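Local coordinates for member of DUF4221 family (Bacteroides vulgatus, PDB 3S9J), which is of unknown function but folds as a six-bladed beta-propeller and carries bound sodium ions in the crystal, at residues 215-220 / 265-269. Sequence-based numbering, arbitrary orientation.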
# COMPACT_ATOMS: atom_id res chain seq x y z
N GLY A 215 -2.48 0.92 10.08
CA GLY A 215 -3.21 2.19 10.18
C GLY A 215 -4.53 2.11 9.43
O GLY A 215 -4.56 2.18 8.20
N PHE A 216 -5.62 1.95 10.18
CA PHE A 216 -6.96 1.99 9.61
C PHE A 216 -7.21 3.38 9.06
O PHE A 216 -6.90 4.37 9.69
CB PHE A 216 -8.06 1.60 10.64
CG PHE A 216 -8.18 0.12 10.84
CD1 PHE A 216 -8.99 -0.63 10.01
CD2 PHE A 216 -7.40 -0.51 11.78
CE1 PHE A 216 -9.06 -1.99 10.15
CE2 PHE A 216 -7.43 -1.87 11.91
CZ PHE A 216 -8.29 -2.62 11.12
N PHE A 217 -7.69 3.44 7.83
CA PHE A 217 -7.92 4.71 7.16
C PHE A 217 -8.84 5.62 7.99
O PHE A 217 -8.65 6.83 8.02
CB PHE A 217 -8.53 4.50 5.78
CG PHE A 217 -7.70 3.60 4.86
CD1 PHE A 217 -6.31 3.63 4.87
CD2 PHE A 217 -8.34 2.76 3.96
CE1 PHE A 217 -5.57 2.81 3.98
CE2 PHE A 217 -7.61 1.93 3.10
CZ PHE A 217 -6.24 1.98 3.11
N GLY A 218 -9.80 5.04 8.67
CA GLY A 218 -10.78 5.83 9.42
C GLY A 218 -10.46 6.09 10.88
O GLY A 218 -11.34 6.51 11.62
N TYR A 219 -9.22 5.86 11.31
CA TYR A 219 -8.90 5.90 12.73
C TYR A 219 -7.65 6.71 13.06
O TYR A 219 -6.63 6.60 12.40
CB TYR A 219 -8.73 4.46 13.25
CG TYR A 219 -8.86 4.25 14.75
CD1 TYR A 219 -9.79 4.94 15.51
CD2 TYR A 219 -8.08 3.29 15.39
CE1 TYR A 219 -9.93 4.69 16.88
CE2 TYR A 219 -8.20 3.04 16.75
CZ TYR A 219 -9.12 3.74 17.49
OH TYR A 219 -9.24 3.46 18.84
N ASP A 220 -7.74 7.48 14.15
CA ASP A 220 -6.63 8.30 14.63
C ASP A 220 -5.40 7.52 15.06
O ASP A 220 -4.32 8.07 15.05
CB ASP A 220 -7.06 9.09 15.87
CG ASP A 220 -8.00 10.21 15.57
OD1 ASP A 220 -8.46 10.38 14.44
OD2 ASP A 220 -8.23 10.97 16.52
N PRO A 265 -12.22 13.33 4.74
CA PRO A 265 -10.86 13.13 5.25
C PRO A 265 -10.64 11.71 5.76
O PRO A 265 -11.57 11.07 6.25
CB PRO A 265 -10.76 14.15 6.42
CG PRO A 265 -12.17 14.35 6.84
CD PRO A 265 -12.99 14.26 5.59
N ARG A 266 -9.43 11.19 5.60
CA ARG A 266 -9.07 9.87 6.11
C ARG A 266 -7.58 9.73 6.03
O ARG A 266 -6.90 10.50 5.34
CB ARG A 266 -9.72 8.75 5.29
CG ARG A 266 -9.34 8.71 3.83
CD ARG A 266 -9.93 7.46 3.18
NE ARG A 266 -9.91 7.53 1.71
CZ ARG A 266 -10.53 6.66 0.90
NH1 ARG A 266 -11.22 5.64 1.39
NH2 ARG A 266 -10.48 6.83 -0.42
N TYR A 267 -7.08 8.72 6.72
CA TYR A 267 -5.67 8.38 6.61
C TYR A 267 -5.48 7.46 5.41
O TYR A 267 -6.44 6.86 4.88
CB TYR A 267 -5.15 7.78 7.94
CG TYR A 267 -5.28 8.84 9.00
CD1 TYR A 267 -4.33 9.84 9.11
CD2 TYR A 267 -6.43 8.94 9.76
CE1 TYR A 267 -4.48 10.89 10.01
CE2 TYR A 267 -6.59 10.00 10.68
CZ TYR A 267 -5.62 10.96 10.78
OH TYR A 267 -5.77 12.01 11.66
N TRP A 268 -4.23 7.37 4.96
CA TRP A 268 -3.89 6.49 3.83
C TRP A 268 -2.65 5.67 4.21
O TRP A 268 -2.72 4.95 5.21
CB TRP A 268 -3.80 7.25 2.49
CG TRP A 268 -3.99 6.36 1.29
CD1 TRP A 268 -3.07 6.06 0.33
CD2 TRP A 268 -5.18 5.66 0.94
NE1 TRP A 268 -3.61 5.22 -0.60
CE2 TRP A 268 -4.90 4.95 -0.25
CE3 TRP A 268 -6.45 5.54 1.52
CZ2 TRP A 268 -5.85 4.16 -0.87
CZ3 TRP A 268 -7.39 4.74 0.88
CH2 TRP A 268 -7.08 4.06 -0.31
N HIS A 269 -1.53 5.77 3.48
CA HIS A 269 -0.37 4.93 3.77
C HIS A 269 0.13 5.07 5.20
O HIS A 269 0.18 6.18 5.76
CB HIS A 269 0.85 5.29 2.92
CG HIS A 269 0.62 5.41 1.45
ND1 HIS A 269 0.21 4.35 0.66
CD2 HIS A 269 0.88 6.44 0.62
CE1 HIS A 269 0.19 4.75 -0.60
NE2 HIS A 269 0.58 6.01 -0.65
O HOH W 1 -3.29 4.74 7.87
O HOH W 2 -8.13 12.32 12.76
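Phe-217 and Trp-268 form an offset stack, the phenyl ring lying over the six-membered ring of the indole with centroids 4.3 Å apart and planes inclined by 20°. CE2 of Phe-217 comes within 3.6 Å of Trp-268 CZ3, over the rim of each ring. Phe-217 reaches this position because its CG stands anti to the carbonyl carbon (chi1 -56°), while the CZ3 edge of Trp-268 sits over the face of the Arg-266 guanidinium, which is salt-bridged through NE to Glu-284. Were Phe-217 replaced by an alanine, one face of the indole would probably lose its cover, and with it the stack that helps fix the rotation of Trp-268.

Backbone bonding is confined to a single direct link: Tyr-267 N donates to Phe-217 O at 2.8 Å. A CA-H...O contact runs the other way, from Phe-217 CA to Tyr-267 O, 3.5 Å apart; that buried carbonyl has no hydrogen-bond partner.

Water completes the polar contacts. One molecule donates to both Gly-215 O and Trp-268 O; another accepts from Tyr-267 OH at 2.6 Å and donates to Asp-220 OD1, whose carboxylate also binds Ser-243 and Met-244. Tyr-267 OH additionally bonds Ser-238 N.

Segment 215-220 thus joins its blade to the first strand, 266-273, of the next propeller blade through one backbone hydrogen bond, an aromatic stack and two bridging waters, rather than continuous sheet pairing: the type I turn from Phe-216 to Tyr-219 supplies the stack and the backbone bond, and the residues flanking it the water bridges.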